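PDB 3CWV: DNA gyrase, B subunit, truncated from Myxococcus xanthus, which probably serves as the ATP-binding subunit of a type II topoisomerase that breaks, passes and rejoins double-stranded DNA at the expense of ATP. Local coordinates for residues G20-D25 / L102-A107; V55-G60 / G152-F157; F169-L174 / V190-L195; A182-G187 / L254-A259; A210-V215 / T301-V306. One frame throughout, in Å; residues are numbered along the deposited sequence.

Interaction 1. Residues G20-D25 / L102-A107; sequences GMYCGD and LVVSLA
Tyr22 and Val104 carry this contact, and it is wholly apolar. The root of the tyrosine does the touching: Tyr22 CB lies 3.8 Å from Val104 CG1 and little farther from Val104 CG2. On the helical backbone of residues 102-107, Val104 holds CG1 anti to its N (chi1 -179°), and both methyls of the fork meet that one carbon. The phenol leads away from the contact beyond CB, passing Val104 CG2 obliquely. Cys23 adds a looser touch, its CB standing 4.3 Å from Val104 CG1. A beta-branched valine suits this place, because it offers two methyls close to the backbone without a long chain to order.

No hydrogen bond spans the segments; polar contacts shape each one separately. The short helix 20-23 closes with a weak bond from Gly24 N to Gly20 O, 3.0 Å. Gly24 has a positive phi (101°) at which any side chain would press on the carbonyl of Cys23, hence glycine. Ser105 OG is tied to Leu34 O of helix 28-47.

Val15 packs on both Tyr22 and Val104, and Phe37 on both Cys23 and Val104, so four helices meet here. Such helical packing over a mixed sheet belongs to the GHKL ATPase fold of the GyrB family.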
# COMPACT_ATOMS: atom_id res chain seq x y z
N GLY A 20 -6.10 -21.52 -0.73
CA GLY A 20 -4.82 -21.14 -0.13
C GLY A 20 -3.75 -20.83 -1.16
O GLY A 20 -2.77 -20.18 -0.83
N MET A 21 -3.90 -21.30 -2.41
CA MET A 21 -2.91 -20.97 -3.47
C MET A 21 -3.01 -19.51 -3.89
O MET A 21 -2.07 -18.93 -4.50
CB MET A 21 -3.08 -21.85 -4.71
CG MET A 21 -2.95 -23.36 -4.45
SD MET A 21 -2.47 -24.33 -5.91
CE MET A 21 -0.80 -23.75 -5.82
N TYR A 22 -4.13 -18.91 -3.54
CA TYR A 22 -4.42 -17.54 -3.95
C TYR A 22 -4.39 -16.53 -2.81
O TYR A 22 -4.01 -15.39 -3.03
CB TYR A 22 -5.77 -17.50 -4.68
CG TYR A 22 -5.70 -18.15 -6.03
CD1 TYR A 22 -6.20 -19.42 -6.24
CD2 TYR A 22 -5.12 -17.49 -7.11
CE1 TYR A 22 -6.12 -20.02 -7.50
CE2 TYR A 22 -5.05 -18.06 -8.35
CZ TYR A 22 -5.54 -19.31 -8.54
OH TYR A 22 -5.47 -19.84 -9.80
N CYS A 23 -4.84 -16.92 -1.62
CA CYS A 23 -4.83 -15.99 -0.51
C CYS A 23 -3.83 -16.38 0.59
O CYS A 23 -3.80 -15.77 1.65
CB CYS A 23 -6.27 -15.76 0.04
SG CYS A 23 -7.07 -17.24 0.66
N GLY A 24 -2.97 -17.36 0.30
CA GLY A 24 -1.86 -17.70 1.21
C GLY A 24 -2.16 -18.93 2.07
O GLY A 24 -1.36 -19.86 2.17
N ASP A 25 -3.33 -18.91 2.70
CA ASP A 25 -3.84 -20.04 3.46
C ASP A 25 -5.32 -19.79 3.69
O ASP A 25 -5.86 -18.79 3.21
CB ASP A 25 -3.08 -20.25 4.79
CG ASP A 25 -3.14 -19.05 5.76
OD1 ASP A 25 -4.19 -18.41 6.02
OD2 ASP A 25 -2.10 -18.77 6.35
N LEU A 102 -8.59 -8.51 -6.76
CA LEU A 102 -10.02 -8.39 -6.47
C LEU A 102 -10.87 -9.66 -6.66
O LEU A 102 -11.73 -9.96 -5.81
CB LEU A 102 -10.66 -7.21 -7.28
CG LEU A 102 -12.17 -7.03 -7.20
CD1 LEU A 102 -12.62 -6.70 -5.76
CD2 LEU A 102 -12.62 -5.92 -8.23
N VAL A 103 -10.69 -10.38 -7.77
CA VAL A 103 -11.53 -11.53 -8.04
C VAL A 103 -11.32 -12.62 -6.98
O VAL A 103 -12.22 -13.40 -6.75
CB VAL A 103 -11.28 -12.13 -9.44
CG1 VAL A 103 -9.91 -12.82 -9.56
CG2 VAL A 103 -12.41 -13.18 -9.79
N VAL A 104 -10.16 -12.65 -6.34
CA VAL A 104 -9.95 -13.63 -5.24
C VAL A 104 -10.83 -13.31 -4.05
O VAL A 104 -11.46 -14.19 -3.50
CB VAL A 104 -8.48 -13.70 -4.84
CG1 VAL A 104 -8.25 -14.76 -3.70
CG2 VAL A 104 -7.66 -14.08 -6.05
N SER A 105 -10.88 -12.04 -3.64
CA SER A 105 -11.73 -11.65 -2.52
C SER A 105 -13.18 -11.96 -2.82
O SER A 105 -13.90 -12.46 -1.96
CB SER A 105 -11.55 -10.18 -2.16
OG SER A 105 -10.20 -9.94 -1.81
N LEU A 106 -13.61 -11.65 -4.03
CA LEU A 106 -14.99 -11.94 -4.43
C LEU A 106 -15.22 -13.44 -4.55
O LEU A 106 -16.23 -13.95 -4.03
CB LEU A 106 -15.30 -11.30 -5.80
CG LEU A 106 -15.20 -9.77 -5.87
CD1 LEU A 106 -15.48 -9.29 -7.33
CD2 LEU A 106 -16.12 -9.13 -4.88
N ALA A 107 -14.31 -14.16 -5.22
CA ALA A 107 -14.48 -15.62 -5.37
C ALA A 107 -14.63 -16.33 -4.03
O ALA A 107 -15.38 -17.31 -3.91
CB ALA A 107 -13.25 -16.27 -6.14

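Interaction 2. Residues V55-G60 / G152-F157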
# COMPACT_ATOMS: atom_id res chain seq x y z
N VAL A 55 -12.68 4.33 2.10
CA VAL A 55 -13.28 4.00 3.40
C VAL A 55 -13.38 2.48 3.59
O VAL A 55 -14.00 1.80 2.78
CB VAL A 55 -14.69 4.56 3.52
CG1 VAL A 55 -15.25 4.34 4.96
CG2 VAL A 55 -14.68 6.05 3.18
N LEU A 56 -12.78 1.98 4.66
CA LEU A 56 -12.85 0.57 5.01
C LEU A 56 -13.76 0.43 6.24
O LEU A 56 -13.60 1.13 7.26
CB LEU A 56 -11.45 0.01 5.30
CG LEU A 56 -11.44 -1.45 5.74
CD1 LEU A 56 -11.88 -2.33 4.55
CD2 LEU A 56 -10.07 -1.91 6.24
N GLU A 57 -14.70 -0.49 6.15
CA GLU A 57 -15.69 -0.64 7.20
C GLU A 57 -15.77 -2.10 7.61
O GLU A 57 -15.91 -3.00 6.76
CB GLU A 57 -17.02 -0.14 6.66
CG GLU A 57 -18.13 0.04 7.62
CD GLU A 57 -19.30 0.73 6.94
OE1 GLU A 57 -20.26 0.03 6.54
OE2 GLU A 57 -19.23 1.97 6.76
N VAL A 58 -15.65 -2.35 8.91
CA VAL A 58 -15.82 -3.70 9.46
C VAL A 58 -17.12 -3.71 10.28
O VAL A 58 -17.36 -2.82 11.09
CB VAL A 58 -14.61 -4.13 10.32
CG1 VAL A 58 -14.70 -5.61 10.70
CG2 VAL A 58 -13.34 -3.88 9.58
N GLY A 59 -17.97 -4.69 10.02
CA GLY A 59 -19.22 -4.79 10.75
C GLY A 59 -19.11 -5.88 11.79
O GLY A 59 -18.15 -6.67 11.77
N GLY A 60 -20.08 -5.92 12.69
CA GLY A 60 -20.15 -6.97 13.71
C GLY A 60 -20.43 -8.35 13.15
O GLY A 60 -20.11 -9.35 13.77
N GLY A 152 -18.05 6.57 -7.77
CA GLY A 152 -17.52 5.78 -6.65
C GLY A 152 -17.92 4.34 -6.78
O GLY A 152 -18.81 4.00 -7.57
N VAL A 153 -17.27 3.49 -6.00
CA VAL A 153 -17.55 2.07 -6.03
C VAL A 153 -17.42 1.53 -4.59
O VAL A 153 -16.49 1.90 -3.88
CB VAL A 153 -16.64 1.31 -7.03
CG1 VAL A 153 -15.18 1.73 -6.86
CG2 VAL A 153 -16.83 -0.21 -6.91
N ARG A 154 -18.39 0.74 -4.19
CA ARG A 154 -18.33 0.02 -2.90
C ARG A 154 -18.37 -1.49 -3.14
O ARG A 154 -19.18 -1.98 -3.90
CB ARG A 154 -19.52 0.43 -2.02
CG ARG A 154 -19.57 -0.23 -0.63
CD ARG A 154 -20.95 0.14 0.00
NE ARG A 154 -20.99 -0.13 1.44
CZ ARG A 154 -21.66 -1.13 2.02
NH1 ARG A 154 -21.64 -1.26 3.34
NH2 ARG A 154 -22.36 -2.00 1.29
N VAL A 155 -17.48 -2.22 -2.46
CA VAL A 155 -17.48 -3.67 -2.55
C VAL A 155 -17.71 -4.15 -1.12
O VAL A 155 -16.94 -3.80 -0.25
CB VAL A 155 -16.12 -4.21 -3.03
CG1 VAL A 155 -16.10 -5.75 -2.98
CG2 VAL A 155 -15.85 -3.77 -4.46
N HIS A 156 -18.80 -4.86 -0.89
CA HIS A 156 -19.12 -5.35 0.46
C HIS A 156 -19.14 -6.86 0.34
O HIS A 156 -19.78 -7.37 -0.55
CB HIS A 156 -20.51 -4.87 0.88
CG HIS A 156 -21.02 -5.52 2.14
ND1 HIS A 156 -21.77 -6.68 2.13
CD2 HIS A 156 -20.84 -5.19 3.43
CE1 HIS A 156 -22.07 -7.01 3.38
NE2 HIS A 156 -21.53 -6.11 4.19
N PHE A 157 -18.46 -7.58 1.24
CA PHE A 157 -18.44 -9.04 1.11
C PHE A 157 -18.29 -9.72 2.47
O PHE A 157 -17.92 -9.09 3.46
CB PHE A 157 -17.33 -9.53 0.15
CG PHE A 157 -15.94 -9.40 0.70
CD1 PHE A 157 -15.29 -10.50 1.25
CD2 PHE A 157 -15.27 -8.18 0.68
CE1 PHE A 157 -13.98 -10.38 1.78
CE2 PHE A 157 -13.98 -8.05 1.20
CZ PHE A 157 -13.34 -9.14 1.76
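Glu57 and Arg154 face each other from strands 53-58 and 151-159, which run parallel to one another with the antiparallel strand 64-70 between them, so that even the nearest CA atoms, of Glu57 and His156, are 8.9 Å apart. The three strands belong to the mixed eight-stranded sheet of the GHKL-type ATPase domain, and the contact bridges over the middle one on the face turned from helix 28-47.

The long chains of glutamate and arginine suit a gap of one strand. Glu57 sends CG anti to its backbone N (chi1 -169°) and continues extended beyond it; Arg154 is likewise stretched from CG to NE. Their ends meet in a long salt bridge, with Glu57 OE1 3.7 Å from Arg154 NH1. The oxygen comes to the edge of the guanidinium, near its plane, yet the carboxylate is turned 60° against it, so the two groups do not form the flat, two-pronged pairing. The attraction is probably weak, since both residues are partly exposed and water can probably compete. Ala65 of the central strand touches Arg154; its small side chain suits a place beneath it.

The other face of the same strands is apolar: Leu56 packs on Val35 of helix 28-47, and Val155 and Phe157 on Leu38 of the same helix. On the charged face, His156 stands beside the pair; its NE2 is hydrogen-bonded to Ser63 OG, just ahead of strand 64-70, and lies 6.7 Å from Glu57 OE1.

Interaction 3. Residues F169-L174 / V190-L195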
# COMPACT_ATOMS: atom_id res chain seq x y z
N PHE A 169 -11.98 -10.61 12.13
CA PHE A 169 -10.90 -9.69 11.75
C PHE A 169 -10.28 -8.99 12.94
O PHE A 169 -10.99 -8.59 13.86
CB PHE A 169 -11.42 -8.64 10.77
CG PHE A 169 -11.79 -9.22 9.45
CD1 PHE A 169 -10.79 -9.60 8.54
CD2 PHE A 169 -13.12 -9.41 9.11
CE1 PHE A 169 -11.14 -10.14 7.31
CE2 PHE A 169 -13.46 -9.96 7.88
CZ PHE A 169 -12.46 -10.32 6.98
N ASP A 170 -8.95 -8.85 12.92
CA ASP A 170 -8.20 -8.07 13.89
C ASP A 170 -8.34 -6.60 13.46
O ASP A 170 -7.68 -6.17 12.51
CB ASP A 170 -6.74 -8.53 13.84
CG ASP A 170 -5.86 -7.84 14.88
OD1 ASP A 170 -6.12 -6.67 15.26
OD2 ASP A 170 -4.89 -8.48 15.33
N ARG A 171 -9.22 -5.85 14.13
CA ARG A 171 -9.44 -4.43 13.81
C ARG A 171 -8.18 -3.58 13.86
O ARG A 171 -7.98 -2.67 13.03
CB ARG A 171 -10.47 -3.79 14.75
CG ARG A 171 -11.85 -3.68 14.19
CD ARG A 171 -12.51 -5.01 14.18
NE ARG A 171 -13.95 -4.89 14.37
CZ ARG A 171 -14.79 -5.92 14.39
NH1 ARG A 171 -16.09 -5.71 14.57
NH2 ARG A 171 -14.33 -7.16 14.24
N ALA A 172 -7.32 -3.86 14.85
CA ALA A 172 -6.07 -3.12 15.01
C ALA A 172 -5.14 -3.26 13.82
O ALA A 172 -4.52 -2.27 13.39
CB ALA A 172 -5.34 -3.56 16.31
N ARG A 173 -4.97 -4.48 13.31
CA ARG A 173 -4.07 -4.63 12.15
C ARG A 173 -4.65 -4.04 10.85
O ARG A 173 -3.91 -3.51 10.03
CB ARG A 173 -3.60 -6.08 11.98
CG ARG A 173 -4.32 -6.90 10.98
CD ARG A 173 -3.63 -8.23 10.80
NE ARG A 173 -3.60 -8.96 12.06
CZ ARG A 173 -3.50 -10.29 12.17
NH1 ARG A 173 -3.39 -11.04 11.07
NH2 ARG A 173 -3.52 -10.85 13.36
N LEU A 174 -5.97 -4.12 10.68
CA LEU A 174 -6.64 -3.44 9.57
C LEU A 174 -6.49 -1.91 9.64
O LEU A 174 -6.16 -1.28 8.62
CB LEU A 174 -8.12 -3.87 9.45
CG LEU A 174 -8.40 -5.35 9.15
CD1 LEU A 174 -9.89 -5.51 8.93
CD2 LEU A 174 -7.59 -5.89 7.93
N VAL A 190 -7.91 8.24 3.88
CA VAL A 190 -8.24 6.84 4.11
C VAL A 190 -8.93 6.79 5.47
O VAL A 190 -8.41 7.35 6.42
CB VAL A 190 -7.00 5.94 4.23
CG1 VAL A 190 -7.43 4.49 4.46
CG2 VAL A 190 -6.11 6.04 2.97
N SER A 191 -10.08 6.12 5.54
CA SER A 191 -10.83 6.03 6.79
C SER A 191 -11.07 4.58 7.17
O SER A 191 -11.28 3.72 6.30
CB SER A 191 -12.18 6.74 6.65
OG SER A 191 -11.99 8.13 6.46
N PHE A 192 -11.07 4.32 8.47
CA PHE A 192 -11.43 3.02 8.98
C PHE A 192 -12.66 3.20 9.90
O PHE A 192 -12.59 3.92 10.87
CB PHE A 192 -10.24 2.42 9.73
CG PHE A 192 -10.52 1.08 10.29
CD1 PHE A 192 -10.64 -0.02 9.44
CD2 PHE A 192 -10.67 0.89 11.67
CE1 PHE A 192 -10.91 -1.30 9.95
CE2 PHE A 192 -10.95 -0.38 12.19
CZ PHE A 192 -11.06 -1.48 11.32
N ALA A 193 -13.77 2.55 9.56
CA ALA A 193 -15.02 2.69 10.31
C ALA A 193 -15.31 1.42 11.08
O ALA A 193 -15.57 0.36 10.52
CB ALA A 193 -16.17 3.02 9.39
N ASP A 194 -15.21 1.55 12.40
CA ASP A 194 -15.46 0.49 13.36
C ASP A 194 -16.92 0.68 13.81
O ASP A 194 -17.19 1.36 14.80
CB ASP A 194 -14.50 0.70 14.52
CG ASP A 194 -14.33 -0.52 15.39
OD1 ASP A 194 -15.30 -1.30 15.54
OD2 ASP A 194 -13.22 -0.68 15.94
N LEU A 195 -17.85 0.12 13.04
CA LEU A 195 -19.28 0.36 13.26
C LEU A 195 -19.78 0.03 14.68
O LEU A 195 -20.65 0.71 15.23
CB LEU A 195 -20.10 -0.42 12.23
CG LEU A 195 -19.84 -0.03 10.77
CD1 LEU A 195 -20.84 -0.74 9.85
CD2 LEU A 195 -19.94 1.49 10.62
O HOH W 1 -16.95 -3.15 14.02
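Arg171, in the first turn of helix 171-184, runs past Phe192 and Asp194 of strand 189-194. Its CB starts beside the rim of the Phe192 ring. CG then meets Phe192 CZ at 3.7 Å, arriving at the ring edge in the plane of the ring, while its other neighbour is the carboxylate oxygen Asp194 OD2. Bends at chi2 (75°) and chi3 lead the chain through CD past the carboxylate to NE, which stands 4.0 Å from Asp194 OD1, beyond salt-bridge distance. At the tip a water closes the gap: it accepts from Arg171 NH1 at 2.8 Å and donates to Asp194 OD1 at 2.9 Å. The guanidinium edge also faces Phe169 O.

Phe192, with CG anti to its backbone N (chi1 -179°), projects from the strand to the helix and touches Leu174 CB through CE1, 3.8 Å away. Replacing Phe192 by an alanine would probably open a gap between helix and sheet, leaving Leu174 and the CG of Arg171 without their apolar partner.

Asp170 caps the helix N-terminus: its OD1 accepts from Arg173 N at 3.1 Å, from above the carboxylate plane. The cap satisfies a backbone N-H of the first turn, near where the helix packs on the ATPase-domain sheet. Arginine suits its place by joining an oily stem to a charged tip: the stem buries against phenylalanine, and opposite charges probably attract through water, a softer restraint than direct pairing.

Interaction 4. Residues A182-G187 / L254-A259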
# COMPACT_ATOMS: atom_id res chain seq x y z
N ALA A 182 -2.46 5.59 3.74
CA ALA A 182 -2.43 7.06 3.74
C ALA A 182 -1.01 7.64 3.61
O ALA A 182 -0.80 8.64 2.91
CB ALA A 182 -3.12 7.62 5.00
N ALA A 183 -0.04 7.01 4.28
CA ALA A 183 1.37 7.42 4.18
C ALA A 183 1.98 7.12 2.81
O ALA A 183 2.80 7.90 2.29
CB ALA A 183 2.21 6.72 5.27
N LEU A 184 1.60 5.99 2.22
CA LEU A 184 2.26 5.53 0.99
C LEU A 184 1.69 6.25 -0.24
O LEU A 184 2.32 6.30 -1.28
CB LEU A 184 2.12 4.02 0.83
CG LEU A 184 2.97 3.28 1.85
CD1 LEU A 184 2.56 1.83 1.98
CD2 LEU A 184 4.45 3.40 1.52
N ALA A 185 0.48 6.78 -0.08
CA ALA A 185 -0.19 7.51 -1.15
C ALA A 185 -0.53 8.91 -0.60
O ALA A 185 -1.67 9.22 -0.27
CB ALA A 185 -1.42 6.73 -1.62
N PRO A 186 0.51 9.76 -0.44
CA PRO A 186 0.35 11.02 0.29
C PRO A 186 -0.75 11.87 -0.28
O PRO A 186 -0.81 12.07 -1.50
CB PRO A 186 1.71 11.73 0.11
CG PRO A 186 2.57 10.85 -0.68
CD PRO A 186 1.88 9.53 -0.93
N GLY A 187 -1.64 12.36 0.58
CA GLY A 187 -2.78 13.13 0.13
C GLY A 187 -4.06 12.31 0.01
O GLY A 187 -5.15 12.86 0.06
N LEU A 254 11.86 0.28 7.03
CA LEU A 254 10.65 -0.22 6.37
C LEU A 254 10.75 0.10 4.88
O LEU A 254 10.97 1.25 4.52
CB LEU A 254 9.43 0.52 6.90
CG LEU A 254 8.66 0.10 8.17
CD1 LEU A 254 9.39 -0.87 9.10
CD2 LEU A 254 8.12 1.34 8.92
N SER A 255 10.60 -0.91 4.02
CA SER A 255 10.67 -0.64 2.58
C SER A 255 9.46 -1.25 1.89
O SER A 255 8.92 -2.25 2.37
CB SER A 255 11.97 -1.16 1.97
OG SER A 255 12.14 -2.52 2.25
N PHE A 256 9.04 -0.62 0.80
CA PHE A 256 7.82 -1.00 0.09
C PHE A 256 8.03 -0.91 -1.40
O PHE A 256 8.82 -0.09 -1.86
CB PHE A 256 6.66 -0.04 0.44
CG PHE A 256 6.33 -0.00 1.91
CD1 PHE A 256 5.32 -0.80 2.41
CD2 PHE A 256 7.06 0.80 2.78
CE1 PHE A 256 5.01 -0.78 3.78
CE2 PHE A 256 6.80 0.81 4.14
CZ PHE A 256 5.76 0.04 4.64
N ALA A 257 7.34 -1.75 -2.16
CA ALA A 257 7.23 -1.56 -3.61
C ALA A 257 5.75 -1.64 -3.90
O ALA A 257 5.08 -2.62 -3.53
CB ALA A 257 7.99 -2.64 -4.35
N ASN A 258 5.22 -0.58 -4.51
CA ASN A 258 3.77 -0.41 -4.59
C ASN A 258 3.03 -0.74 -3.29
O ASN A 258 2.03 -1.50 -3.29
CB ASN A 258 3.16 -1.19 -5.77
CG ASN A 258 3.43 -0.52 -7.11
OD1 ASN A 258 3.98 0.56 -7.15
ND2 ASN A 258 3.02 -1.15 -8.20
N ALA A 259 3.52 -0.17 -2.20
CA ALA A 259 2.79 -0.21 -0.92
C ALA A 259 2.64 -1.61 -0.34
O ALA A 259 1.88 -1.80 0.62
CB ALA A 259 1.39 0.48 -1.04
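Leu184, in the last turn of helix 171-184, spreads its two methyls over one face of the Phe256 ring. With CG anti to the carbonyl carbon (chi1 -70°), the fork points at the strand. CD1 makes a CH-pi contact, 4.1 Å from the ring centroid and 23° off the normal; CD2 stands 3.8 Å above the same ring's plane, displaced to the rim, nearest CG and CD2 of Phe256. Phe256 holds CG likewise anti to its carbonyl carbon, and a chi2 of -95° turns the ring's face to the leucine. The two chains meet at about a right angle.

CD1 also touches Ala259 CB, at 3.5 Å. That alanine follows Asn258 in the two-residue loop of a hairpin between strands 252-257 and 260-261, in the S5-like transducer domain; both have positive phi, consistent with a type I' turn, and asparagine accepts such angles readily. Putting a serine in place of Phe256 would probably leave both Leu184 methyls without the ring they cover and open a gap between helix and strand.

Val209 and Ala305 also touch Leu184. Asn258 OD1 is hydrogen-bonded to Gly308 N, just past strand 300-307.

Interaction 5. Residues A210-V215 / T301-V306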
# COMPACT_ATOMS: atom_id res chain seq x y z
N ALA A 210 7.35 10.85 5.26
CA ALA A 210 8.02 11.78 6.18
C ALA A 210 7.13 12.06 7.38
O ALA A 210 7.58 12.02 8.54
CB ALA A 210 8.35 13.08 5.46
N GLN A 211 5.86 12.31 7.10
CA GLN A 211 4.92 12.56 8.17
C GLN A 211 4.79 11.30 9.03
O GLN A 211 4.72 11.39 10.25
CB GLN A 211 3.59 13.04 7.60
CG GLN A 211 2.51 13.36 8.62
CD GLN A 211 1.41 14.22 8.05
OE1 GLN A 211 1.36 14.44 6.85
NE2 GLN A 211 0.52 14.71 8.90
N TRP A 212 4.83 10.13 8.38
CA TRP A 212 4.72 8.84 9.05
C TRP A 212 5.92 8.54 9.92
O TRP A 212 5.79 7.96 11.00
CB TRP A 212 4.57 7.72 8.00
CG TRP A 212 4.26 6.33 8.53
CD1 TRP A 212 3.70 6.02 9.74
CD2 TRP A 212 4.45 5.07 7.85
NE1 TRP A 212 3.56 4.65 9.87
CE2 TRP A 212 4.01 4.05 8.72
CE3 TRP A 212 4.95 4.71 6.59
CZ2 TRP A 212 4.06 2.69 8.38
CZ3 TRP A 212 4.99 3.37 6.24
CH2 TRP A 212 4.55 2.37 7.14
N ALA A 213 7.11 8.91 9.45
CA ALA A 213 8.34 8.69 10.22
C ALA A 213 8.30 9.50 11.53
O ALA A 213 8.71 9.00 12.59
CB ALA A 213 9.57 9.05 9.38
N HIS A 214 7.81 10.73 11.44
CA HIS A 214 7.62 11.57 12.63
C HIS A 214 6.73 10.85 13.63
O HIS A 214 7.07 10.75 14.81
CB HIS A 214 6.98 12.91 12.29
CG HIS A 214 6.37 13.58 13.49
ND1 HIS A 214 7.12 14.29 14.41
CD2 HIS A 214 5.10 13.58 13.96
CE1 HIS A 214 6.33 14.72 15.38
NE2 HIS A 214 5.10 14.30 15.13
N VAL A 215 5.59 10.37 13.14
CA VAL A 215 4.66 9.60 13.96
C VAL A 215 5.36 8.45 14.66
O VAL A 215 5.22 8.30 15.88
CB VAL A 215 3.46 9.06 13.13
CG1 VAL A 215 2.66 8.03 13.92
CG2 VAL A 215 2.57 10.19 12.69
N THR A 301 15.15 5.67 12.16
CA THR A 301 13.92 5.16 11.59
C THR A 301 13.93 5.65 10.13
O THR A 301 13.91 6.85 9.87
CB THR A 301 12.66 5.65 12.35
OG1 THR A 301 12.71 5.20 13.71
CG2 THR A 301 11.36 5.12 11.70
N ALA A 302 13.99 4.70 9.19
CA ALA A 302 14.04 5.03 7.76
C ALA A 302 12.94 4.27 7.00
O ALA A 302 12.63 3.11 7.31
CB ALA A 302 15.43 4.69 7.19
N ILE A 303 12.33 4.96 6.04
CA ILE A 303 11.29 4.37 5.22
C ILE A 303 11.64 4.66 3.76
O ILE A 303 11.94 5.81 3.41
CB ILE A 303 9.90 4.96 5.54
CG1 ILE A 303 9.58 4.86 7.05
CG2 ILE A 303 8.81 4.26 4.70
CD1 ILE A 303 8.41 5.69 7.48
N VAL A 304 11.60 3.62 2.92
CA VAL A 304 11.90 3.75 1.50
C VAL A 304 10.80 3.05 0.67
O VAL A 304 10.62 1.85 0.79
CB VAL A 304 13.27 3.08 1.16
CG1 VAL A 304 13.53 3.18 -0.35
CG2 VAL A 304 14.45 3.70 1.99
N ALA A 305 10.07 3.80 -0.16
CA ALA A 305 8.94 3.26 -0.90
C ALA A 305 9.13 3.58 -2.38
O ALA A 305 9.31 4.73 -2.75
CB ALA A 305 7.61 3.89 -0.42
N VAL A 306 9.09 2.54 -3.22
CA VAL A 306 9.13 2.77 -4.67
C VAL A 306 7.77 2.39 -5.23
O VAL A 306 7.10 1.54 -4.68
CB VAL A 306 10.32 2.02 -5.35
CG1 VAL A 306 10.18 0.50 -5.18
CG2 VAL A 306 10.45 2.42 -6.84
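Ile303 CD1 lodges between Trp212 and Ala213 of helix 208-217. The methyl approaches the indole obliquely, 3.7 Å from Trp212 CE3 and 4.0 Å from CD2, the fusion carbon beside it. It is also 4.0 Å from Ala213 CB, and the backbone N of Ala213 is about as near. Isoleucine reaches the helix because its longer branch is extended (chi2 167°), with CG1 anti to the carbonyl carbon; the chain then crosses that of the tryptophan at about a right angle. The small side chain of Ala213 suits the close approach of helix and strand, where its CA is 6.7 Å from Thr301 CA.

Farther out, Val209 and Leu216 of the same helix and Phe256 of the adjoining strand also touch Ile303. Trp212 rests on Leu254 and on Ala183 of helix 171-184, so its indole lies where two helices meet the sheet. Strand 300-307 is held on both edges by backbone bonds, to strands 237-245 and 252-257 of the five-stranded sheet in this S5-like domain.

No hydrogen bond crosses the contact: the helix is held to the sheet by dispersion and by exclusion of water from buried apolar groups, and its fit therefore depends on shape.

In the fold
The five contacts run from the ATPase domain to the S5-like domain; distances here are between centres. Interactions 1 and 2 alternate along the chain, about 17 Å apart, and touch where Leu106 packs on Val155. Interaction 3 follows, about 11 Å from interaction 2, sharing its eight-stranded sheet through the paired strands 53-58 and 189-194. Helix 171-184 links interactions 3 and 4, about 18 Å apart: its first turn packs on that sheet, its last on the second domain. Interactions 4 and 5 interleave in sequence, about 9 Å apart, on neighbouring strands 252-257 and 300-307. Interactions 1 and 5 lie about 30 Å apart. Helix 171-184 is thus one element joining the two domains; helix 28-47, through Tyr43, is another.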